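Local coordinates for glycerol-3-phosphate dehydrogenase [NAD(+)] 1 (Saccharomyces cerevisiae, PDB 4FGW), which catalyses the NAD-dependent interconversion of dihydroxyacetone phosphate and glycerol 3-phosphate, a step in making the glycerol that protects yeast cells against hyperosmotic stress, at residues A[241-252]-A[265-276]; A[309-317]-A[331-341]. One frame throughout, in Å; residues are numbered along the deposited sequence.

Interaction 1: residues A[241-252]-A[265-276]; sequences CGALKNVVALGC and SAAIQRVGLGEI
V248 is the knob of this helix pair. Its side chain sits in a hole made by I268, Q269, G272 and I276. CG1 lies anti to the backbone N (chi1 -175°), which turns both methyls onto the second helix. CG2 meets G272 CA at 3.6 Å, and CG1 rests 3.6 Å from I268 O. A CB on G272 would run into CG1 of V248, so the glycine lets the backbones come near. The CA atoms of V248 and G272 are 5.4 Å apart. The segment axes run nearly antiparallel, at 154°, with a closest approach of 8.8 Å.

I276 closes one end of the interface with two branches. Its CG1 lies 3.7 Å from L244 CB, and CD1 continues toward the backbone N of K245. Its CG2 touches C241 SG. An alanine in place of I276 removes both branches and would probably leave L244 and C241 without their apolar partner on the second helix and open a gap beside V248. At the other end C252 SG is wedged between I268 CG2, at 3.7 Å, and Q269 CG, at 3.6 Å. The backbone of G251 also touches I268 CG2.

The K245 side is looser. Its side chain starts beside the second helix, but the end leads away from it. There NZ bonds N246 OD1 at 2.9 Å and also T305 OG1, close to K152. The outer side of helix 261-283 faces the second subunit, where R270 forms a salt bridge with E195 of that subunit.

No hydrogen bond joins the two segments. The pair is held by close apolar packing, which leaves the polar end of K245, the proton acceptor by similarity, to partners outside the interface.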
loop_
_atom_site.group_PDB
_atom_site.type_symbol
_atom_site.label_atom_id
_atom_site.label_comp_id
_atom_site.label_asym_id
_atom_site.label_seq_id
_atom_site.Cartn_x
_atom_site.Cartn_y
_atom_site.Cartn_z
ATOM N N CYS A 241 2.787 -12.405 6.031
ATOM C CA CYS A 241 2.358 -11.558 4.917
ATOM C C CYS A 241 2.122 -12.388 3.653
ATOM O O CYS A 241 1.091 -12.214 3.016
ATOM C CB CYS A 241 3.382 -10.459 4.660
ATOM S SG CYS A 241 3.538 -9.243 5.991
ATOM N N GLY A 242 3.064 -13.286 3.330
ATOM C CA GLY A 242 3.038 -14.173 2.165
ATOM C C GLY A 242 1.819 -15.069 2.035
ATOM O O GLY A 242 1.471 -15.489 0.925
ATOM N N ALA A 243 1.165 -15.376 3.168
ATOM C CA ALA A 243 -0.048 -16.172 3.212
ATOM C C ALA A 243 -1.280 -15.268 3.292
ATOM O O ALA A 243 -2.163 -15.393 2.446
ATOM C CB ALA A 243 -0.011 -17.128 4.398
ATOM N N LEU A 244 -1.324 -14.346 4.287
ATOM C CA LEU A 244 -2.452 -13.445 4.582
ATOM C C LEU A 244 -2.879 -12.468 3.491
ATOM O O LEU A 244 -4.071 -12.158 3.396
ATOM C CB LEU A 244 -2.291 -12.752 5.947
ATOM C CG LEU A 244 -2.132 -13.668 7.173
ATOM C CD1 LEU A 244 -2.132 -12.875 8.450
ATOM C CD2 LEU A 244 -3.213 -14.738 7.229
ATOM N N LYS A 245 -1.927 -12.029 2.639
ATOM C CA LYS A 245 -2.170 -11.108 1.520
ATOM C C LYS A 245 -3.234 -11.646 0.557
ATOM O O LYS A 245 -3.993 -10.862 -0.016
ATOM C CB LYS A 245 -0.860 -10.770 0.759
ATOM C CG LYS A 245 -0.224 -11.971 0.048
ATOM C CD LYS A 245 1.085 -11.650 -0.639
ATOM C CE LYS A 245 1.586 -12.840 -1.424
ATOM N NZ LYS A 245 0.765 -13.069 -2.638
ATOM N N ASN A 246 -3.297 -12.977 0.396
ATOM C CA ASN A 246 -4.245 -13.621 -0.514
ATOM C C ASN A 246 -5.677 -13.602 -0.011
ATOM O O ASN A 246 -6.598 -13.586 -0.824
ATOM C CB ASN A 246 -3.772 -15.010 -0.906
ATOM C CG ASN A 246 -2.378 -15.024 -1.477
ATOM O OD1 ASN A 246 -1.896 -14.045 -2.052
ATOM N ND2 ASN A 246 -1.679 -16.114 -1.276
ATOM N N VAL A 247 -5.865 -13.542 1.320
ATOM C CA VAL A 247 -7.190 -13.425 1.948
ATOM C C VAL A 247 -7.683 -11.997 1.665
ATOM O O VAL A 247 -8.835 -11.812 1.255
ATOM C CB VAL A 247 -7.165 -13.755 3.467
ATOM C CG1 VAL A 247 -8.525 -13.497 4.114
ATOM C CG2 VAL A 247 -6.720 -15.195 3.708
ATOM N N VAL A 248 -6.782 -11.007 1.827
ATOM C CA VAL A 248 -7.049 -9.598 1.548
ATOM C C VAL A 248 -7.350 -9.383 0.041
ATOM O O VAL A 248 -8.308 -8.680 -0.294
ATOM C CB VAL A 248 -5.901 -8.679 2.057
ATOM C CG1 VAL A 248 -6.250 -7.202 1.868
ATOM C CG2 VAL A 248 -5.569 -8.969 3.520
ATOM N N ALA A 249 -6.555 -10.009 -0.852
ATOM C CA ALA A 249 -6.732 -9.919 -2.309
ATOM C C ALA A 249 -8.136 -10.373 -2.738
ATOM O O ALA A 249 -8.685 -9.828 -3.701
ATOM C CB ALA A 249 -5.666 -10.739 -3.026
ATOM N N LEU A 250 -8.726 -11.340 -1.999
ATOM C CA LEU A 250 -10.086 -11.817 -2.257
ATOM C C LEU A 250 -11.100 -10.707 -1.970
ATOM O O LEU A 250 -11.960 -10.447 -2.809
ATOM C CB LEU A 250 -10.418 -13.097 -1.472
ATOM C CG LEU A 250 -9.705 -14.396 -1.901
ATOM C CD1 LEU A 250 -9.897 -15.479 -0.871
ATOM C CD2 LEU A 250 -10.219 -14.904 -3.252
ATOM N N GLY A 251 -10.936 -10.017 -0.834
ATOM C CA GLY A 251 -11.767 -8.885 -0.433
ATOM C C GLY A 251 -11.718 -7.742 -1.428
ATOM O O GLY A 251 -12.738 -7.086 -1.649
ATOM N N CYS A 252 -10.537 -7.518 -2.067
ATOM C CA CYS A 252 -10.325 -6.489 -3.105
ATOM C C CYS A 252 -11.071 -6.841 -4.385
ATOM O O CYS A 252 -11.692 -5.964 -4.991
ATOM C CB CYS A 252 -8.840 -6.280 -3.382
ATOM S SG CYS A 252 -7.926 -5.572 -2.000
ATOM N N SER A 265 -11.140 -0.634 -3.132
ATOM C CA SER A 265 -10.072 -1.634 -3.133
ATOM C C SER A 265 -8.946 -1.216 -2.179
ATOM O O SER A 265 -8.534 -2.018 -1.342
ATOM C CB SER A 265 -9.539 -1.831 -4.548
ATOM O OG SER A 265 -8.579 -2.873 -4.584
ATOM N N ALA A 266 -8.488 0.058 -2.279
ATOM C CA ALA A 266 -7.447 0.656 -1.430
ATOM C C ALA A 266 -7.850 0.597 0.054
ATOM O O ALA A 266 -6.989 0.355 0.899
ATOM C CB ALA A 266 -7.199 2.092 -1.852
ATOM N N ALA A 267 -9.163 0.774 0.358
ATOM C CA ALA A 267 -9.729 0.684 1.708
ATOM C C ALA A 267 -9.576 -0.732 2.281
ATOM O O ALA A 267 -9.174 -0.859 3.437
ATOM C CB ALA A 267 -11.194 1.102 1.700
ATOM N N ILE A 268 -9.843 -1.788 1.467
ATOM C CA ILE A 268 -9.675 -3.194 1.877
ATOM C C ILE A 268 -8.209 -3.519 2.109
ATOM O O ILE A 268 -7.898 -4.244 3.054
ATOM C CB ILE A 268 -10.433 -4.227 0.966
ATOM C CG1 ILE A 268 -11.923 -4.227 1.314
ATOM C CG2 ILE A 268 -9.906 -5.671 1.116
ATOM C CD1 ILE A 268 -12.678 -3.581 0.409
ATOM N N GLN A 269 -7.312 -2.952 1.277
ATOM C CA GLN A 269 -5.866 -3.116 1.435
ATOM C C GLN A 269 -5.395 -2.497 2.747
ATOM O O GLN A 269 -4.591 -3.106 3.451
ATOM C CB GLN A 269 -5.111 -2.521 0.245
ATOM C CG GLN A 269 -5.195 -3.419 -0.980
ATOM C CD GLN A 269 -4.658 -2.790 -2.233
ATOM O OE1 GLN A 269 -5.409 -2.433 -3.137
ATOM N NE2 GLN A 269 -3.349 -2.696 -2.339
ATOM N N ARG A 270 -5.950 -1.329 3.112
ATOM C CA ARG A 270 -5.630 -0.639 4.363
ATOM C C ARG A 270 -6.111 -1.459 5.561
ATOM O O ARG A 270 -5.352 -1.655 6.516
ATOM C CB ARG A 270 -6.260 0.759 4.382
ATOM C CG ARG A 270 -5.934 1.555 5.637
ATOM C CD ARG A 270 -6.920 2.673 5.860
ATOM N NE ARG A 270 -8.267 2.215 6.205
ATOM C CZ ARG A 270 -8.675 1.931 7.437
ATOM N NH1 ARG A 270 -7.834 2.008 8.458
ATOM N NH2 ARG A 270 -9.924 1.554 7.656
ATOM N N VAL A 271 -7.368 -1.940 5.502
ATOM C CA VAL A 271 -7.965 -2.752 6.557
ATOM C C VAL A 271 -7.185 -4.073 6.671
ATOM O O VAL A 271 -6.838 -4.485 7.781
ATOM C CB VAL A 271 -9.502 -2.928 6.359
ATOM C CG1 VAL A 271 -10.081 -3.994 7.290
ATOM C CG2 VAL A 271 -10.237 -1.604 6.551
ATOM N N GLY A 272 -6.886 -4.675 5.522
ATOM C CA GLY A 272 -6.125 -5.915 5.397
ATOM C C GLY A 272 -4.739 -5.826 5.990
ATOM O O GLY A 272 -4.374 -6.677 6.802
ATOM N N LEU A 273 -3.983 -4.759 5.645
ATOM C CA LEU A 273 -2.656 -4.501 6.224
ATOM C C LEU A 273 -2.733 -4.452 7.753
ATOM O O LEU A 273 -1.907 -5.078 8.414
ATOM C CB LEU A 273 -2.006 -3.214 5.660
ATOM C CG LEU A 273 -0.554 -2.916 6.109
ATOM C CD1 LEU A 273 0.436 -3.993 5.626
ATOM C CD2 LEU A 273 -0.122 -1.543 5.662
ATOM N N GLY A 274 -3.747 -3.765 8.289
ATOM C CA GLY A 274 -3.978 -3.662 9.729
ATOM C C GLY A 274 -4.213 -5.016 10.367
ATOM O O GLY A 274 -3.692 -5.289 11.450
ATOM N N GLU A 275 -4.956 -5.899 9.669
ATOM C CA GLU A 275 -5.254 -7.250 10.143
ATOM C C GLU A 275 -4.051 -8.187 10.089
ATOM O O GLU A 275 -3.915 -9.033 10.958
ATOM C CB GLU A 275 -6.500 -7.824 9.468
ATOM C CG GLU A 275 -7.763 -7.229 10.061
ATOM C CD GLU A 275 -9.083 -7.817 9.625
ATOM O OE1 GLU A 275 -10.106 -7.105 9.744
ATOM O OE2 GLU A 275 -9.106 -8.989 9.184
ATOM N N ILE A 276 -3.151 -7.990 9.110
ATOM C CA ILE A 276 -1.894 -8.737 8.965
ATOM C C ILE A 276 -0.963 -8.356 10.134
ATOM O O ILE A 276 -0.382 -9.240 10.756
ATOM C CB ILE A 276 -1.249 -8.506 7.562
ATOM C CG1 ILE A 276 -2.163 -9.077 6.436
ATOM C CG2 ILE A 276 0.162 -9.127 7.493
ATOM C CD1 ILE A 276 -1.762 -8.734 4.961
#

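Interaction 2: residues A[309-317]-A[331-341]; sequences GRNVKVARL and ELLNGQSAQGL
N311 OD1 accepts the backbone N-H of G340 at 2.8 Å. The N-H...O angle is 140°, and the donor is tilted 26° from the carbonyl plane. The end of the N311 side chain comes near the 338-340 turn. A CB on G340 would clash with this oxygen, so the close approach depends on the glycine. A338 CB packs beside the same oxygen at 3.5 Å.

R310 lies one residue earlier on the helix. Its CB and CG lie against both methyls of L333, with CG 3.8 Å from CD2, and the two side chains cross at about a right angle. The chain then bends at chi3 (-72°) and brings the guanidinium to residues 336-337 of the loop. NH1 is 2.8 Å from Q336 OE1, with the guanidinium and amide planes well turned from each other. S337 O lies near NE.

The apolar part follows along helix 310-320. V314 CG2 meets L333 CD1 at 3.7 Å and also reaches A338 CB. L332 CD1 sits over the K313 carbonyl and against L317 CD2, 3.7 Å away. At the outer end L317 CD2 also meets the carboxylate of E331, with OE1 at 3.4 Å. The long K313 chain lies over L332 on this exposed rim.

N311 also touches N246 and A249 of helix 235-257. E329, on helix 325-333, accepts the backbone N-H of A338 and ties the loop back to that helix. By similarity R310 and N311 bind substrate, and R310 and Q339 bind NAD(+). The helix start and the loop 334-339 are thus consistent with the C-terminal domain's wall of the active-site cleft between the two domains.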
loop_
_atom_site.group_PDB
_atom_site.type_symbol
_atom_site.label_atom_id
_atom_site.label_comp_id
_atom_site.label_asym_id
_atom_site.label_seq_id
_atom_site.Cartn_x
_atom_site.Cartn_y
_atom_site.Cartn_z
ATOM N N GLY A 309 -3.582 -10.877 -10.011
ATOM C CA GLY A 309 -3.223 -12.242 -9.635
ATOM C C GLY A 309 -4.416 -13.163 -9.541
ATOM O O GLY A 309 -5.554 -12.718 -9.722
ATOM N N ARG A 310 -4.158 -14.452 -9.231
ATOM C CA ARG A 310 -5.156 -15.535 -9.133
ATOM C C ARG A 310 -6.287 -15.236 -8.156
ATOM O O ARG A 310 -7.457 -15.374 -8.516
ATOM C CB ARG A 310 -4.492 -16.870 -8.751
ATOM C CG ARG A 310 -3.568 -17.455 -9.811
ATOM C CD ARG A 310 -2.974 -18.781 -9.365
ATOM N NE ARG A 310 -1.965 -18.608 -8.317
ATOM C CZ ARG A 310 -0.656 -18.519 -8.535
ATOM N NH1 ARG A 310 -0.173 -18.605 -9.769
ATOM N NH2 ARG A 310 0.182 -18.353 -7.520
ATOM N N ASN A 311 -5.933 -14.827 -6.927
ATOM C CA ASN A 311 -6.863 -14.528 -5.837
ATOM C C ASN A 311 -7.812 -13.376 -6.144
ATOM O O ASN A 311 -9.017 -13.543 -5.984
ATOM C CB ASN A 311 -6.105 -14.315 -4.528
ATOM C CG ASN A 311 -5.303 -15.526 -4.120
ATOM O OD1 ASN A 311 -5.834 -16.486 -3.565
ATOM N ND2 ASN A 311 -4.010 -15.520 -4.416
ATOM N N VAL A 312 -7.283 -12.224 -6.611
ATOM C CA VAL A 312 -8.091 -11.051 -6.971
ATOM C C VAL A 312 -9.008 -11.340 -8.185
ATOM O O VAL A 312 -10.185 -10.979 -8.150
ATOM C CB VAL A 312 -7.258 -9.721 -7.063
ATOM C CG1 VAL A 312 -6.294 -9.711 -8.237
ATOM C CG2 VAL A 312 -8.156 -8.490 -7.101
ATOM N N LYS A 313 -8.479 -12.057 -9.207
ATOM C CA LYS A 313 -9.182 -12.432 -10.441
ATOM C C LYS A 313 -10.386 -13.343 -10.176
ATOM O O LYS A 313 -11.455 -13.098 -10.745
ATOM C CB LYS A 313 -8.207 -13.089 -11.442
ATOM C CG LYS A 313 -8.693 -13.106 -12.888
ATOM C CD LYS A 313 -7.593 -13.560 -13.842
ATOM C CE LYS A 313 -8.015 -13.407 -15.284
ATOM N NZ LYS A 313 -6.884 -13.630 -16.222
ATOM N N VAL A 314 -10.218 -14.384 -9.319
ATOM C CA VAL A 314 -11.295 -15.328 -8.958
ATOM C C VAL A 314 -12.415 -14.586 -8.229
ATOM O O VAL A 314 -13.586 -14.713 -8.608
ATOM C CB VAL A 314 -10.778 -16.566 -8.165
ATOM C CG1 VAL A 314 -11.920 -17.326 -7.481
ATOM C CG2 VAL A 314 -10.002 -17.504 -9.079
ATOM N N ALA A 315 -12.031 -13.777 -7.220
ATOM C CA ALA A 315 -12.921 -12.974 -6.389
ATOM C C ALA A 315 -13.731 -11.969 -7.208
ATOM O O ALA A 315 -14.910 -11.753 -6.922
ATOM C CB ALA A 315 -12.110 -12.261 -5.333
ATOM N N ARG A 316 -13.095 -11.372 -8.230
ATOM C CA ARG A 316 -13.688 -10.409 -9.161
ATOM C C ARG A 316 -14.792 -11.093 -9.993
ATOM O O ARG A 316 -15.871 -10.523 -10.166
ATOM C CB ARG A 316 -12.588 -9.830 -10.067
ATOM C CG ARG A 316 -12.811 -8.391 -10.463
ATOM C CD ARG A 316 -11.749 -7.917 -11.434
ATOM N NE ARG A 316 -10.512 -7.504 -10.766
ATOM C CZ ARG A 316 -9.299 -7.943 -11.092
ATOM N NH1 ARG A 316 -9.145 -8.831 -12.070
ATOM N NH2 ARG A 316 -8.229 -7.501 -10.443
ATOM N N LEU A 317 -14.532 -12.332 -10.468
ATOM C CA LEU A 317 -15.490 -13.118 -11.243
ATOM C C LEU A 317 -16.669 -13.552 -10.372
ATOM O O LEU A 317 -17.804 -13.490 -10.841
ATOM C CB LEU A 317 -14.821 -14.314 -11.947
ATOM C CG LEU A 317 -15.703 -15.107 -12.937
ATOM C CD1 LEU A 317 -16.164 -14.250 -14.124
ATOM C CD2 LEU A 317 -14.993 -16.341 -13.424
ATOM N N GLU A 331 -12.845 -21.870 -14.179
ATOM C CA GLU A 331 -13.071 -21.021 -15.350
ATOM C C GLU A 331 -11.864 -20.177 -15.771
ATOM O O GLU A 331 -11.673 -19.959 -16.969
ATOM C CB GLU A 331 -14.306 -20.124 -15.144
ATOM C CG GLU A 331 -14.982 -19.718 -16.442
ATOM C CD GLU A 331 -16.084 -18.689 -16.297
ATOM O OE1 GLU A 331 -15.818 -17.493 -16.555
ATOM O OE2 GLU A 331 -17.220 -19.080 -15.943
ATOM N N LEU A 332 -11.063 -19.698 -14.808
ATOM C CA LEU A 332 -9.920 -18.841 -15.124
ATOM C C LEU A 332 -8.558 -19.502 -14.951
ATOM O O LEU A 332 -7.728 -19.411 -15.856
ATOM C CB LEU A 332 -9.953 -17.521 -14.311
ATOM C CG LEU A 332 -11.249 -16.704 -14.283
ATOM C CD1 LEU A 332 -11.331 -15.880 -13.016
ATOM C CD2 LEU A 332 -11.377 -15.811 -15.510
ATOM N N LEU A 333 -8.307 -20.120 -13.780
ATOM C CA LEU A 333 -6.993 -20.668 -13.438
ATOM C C LEU A 333 -6.666 -22.060 -13.976
ATOM O O LEU A 333 -5.526 -22.513 -13.819
ATOM C CB LEU A 333 -6.716 -20.588 -11.916
ATOM C CG LEU A 333 -7.354 -19.458 -11.083
ATOM C CD1 LEU A 333 -7.046 -19.648 -9.618
ATOM C CD2 LEU A 333 -6.873 -18.084 -11.524
ATOM N N ASN A 334 -7.641 -22.719 -14.631
ATOM C CA ASN A 334 -7.542 -24.074 -15.185
ATOM C C ASN A 334 -6.904 -25.128 -14.238
ATOM O O ASN A 334 -7.600 -25.617 -13.346
ATOM C CB ASN A 334 -7.078 -24.104 -16.670
ATOM C CG ASN A 334 -5.588 -24.068 -16.966
ATOM O OD1 ASN A 334 -5.063 -24.913 -17.702
ATOM N ND2 ASN A 334 -4.875 -23.082 -16.442
ATOM N N GLY A 335 -5.607 -25.401 -14.381
ATOM C CA GLY A 335 -4.893 -26.360 -13.544
ATOM C C GLY A 335 -4.149 -25.727 -12.386
ATOM O O GLY A 335 -3.135 -26.268 -11.936
ATOM N N GLN A 336 -4.646 -24.572 -11.899
ATOM C CA GLN A 336 -4.054 -23.808 -10.797
ATOM C C GLN A 336 -5.095 -23.405 -9.748
ATOM O O GLN A 336 -6.290 -23.340 -10.051
ATOM C CB GLN A 336 -3.320 -22.570 -11.326
ATOM C CG GLN A 336 -1.924 -22.858 -11.849
ATOM C CD GLN A 336 -1.197 -21.574 -12.148
ATOM O OE1 GLN A 336 -0.623 -20.933 -11.259
ATOM N NE2 GLN A 336 -1.234 -21.152 -13.403
ATOM N N SER A 337 -4.636 -23.127 -8.515
ATOM C CA SER A 337 -5.515 -22.753 -7.408
ATOM C C SER A 337 -5.239 -21.364 -6.833
ATOM O O SER A 337 -4.092 -20.912 -6.817
ATOM C CB SER A 337 -5.433 -23.792 -6.294
ATOM O OG SER A 337 -5.744 -25.092 -6.767
ATOM N N ALA A 338 -6.300 -20.700 -6.340
ATOM C CA ALA A 338 -6.210 -19.418 -5.651
ATOM C C ALA A 338 -6.051 -19.779 -4.173
ATOM O O ALA A 338 -7.023 -20.126 -3.501
ATOM C CB ALA A 338 -7.467 -18.587 -5.884
ATOM N N GLN A 339 -4.816 -19.742 -3.685
ATOM C CA GLN A 339 -4.505 -20.196 -2.332
ATOM C C GLN A 339 -5.399 -19.566 -1.268
ATOM O O GLN A 339 -5.854 -20.240 -0.343
ATOM C CB GLN A 339 -3.034 -19.929 -2.004
ATOM C CG GLN A 339 -2.291 -21.135 -1.452
ATOM C CD GLN A 339 -3.019 -21.789 -0.295
ATOM O OE1 GLN A 339 -2.880 -21.371 0.855
ATOM N NE2 GLN A 339 -3.802 -22.819 -0.594
ATOM N N GLY A 340 -5.639 -18.268 -1.404
ATOM C CA GLY A 340 -6.415 -17.504 -0.425
ATOM C C GLY A 340 -7.735 -18.142 -0.022
ATOM O O GLY A 340 -8.230 -17.896 1.082
ATOM N N LEU A 341 -8.317 -18.966 -0.922
ATOM C CA LEU A 341 -9.561 -19.715 -0.712
ATOM C C LEU A 341 -9.398 -20.693 0.456
ATOM O O LEU A 341 -10.297 -20.809 1.286
ATOM C CB LEU A 341 -9.918 -20.483 -2.000
ATOM C CG LEU A 341 -11.053 -19.963 -2.892
ATOM C CD1 LEU A 341 -10.953 -18.485 -3.153
ATOM C CD2 LEU A 341 -11.038 -20.671 -4.226
#

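How the interactions relate
Both contacts lie in the C-terminal helical part of the chain, and they touch. L250 of helix 235-257 packs on N311, A315 and G340, so that helix serves interaction 1 on one side and interaction 2 on another. Interaction 1 is a buried helix pair, apolar across its interface, with its outer flank at the second subunit. Interaction 2 is partly buried. It joins a helix to the end of another and the loop that follows, mixes a hydrogen bond and an arginine with leucine packing, and has an exposed rim. The two meet near the predicted active site: the side chains of K245 and N311 are about 6 Å apart.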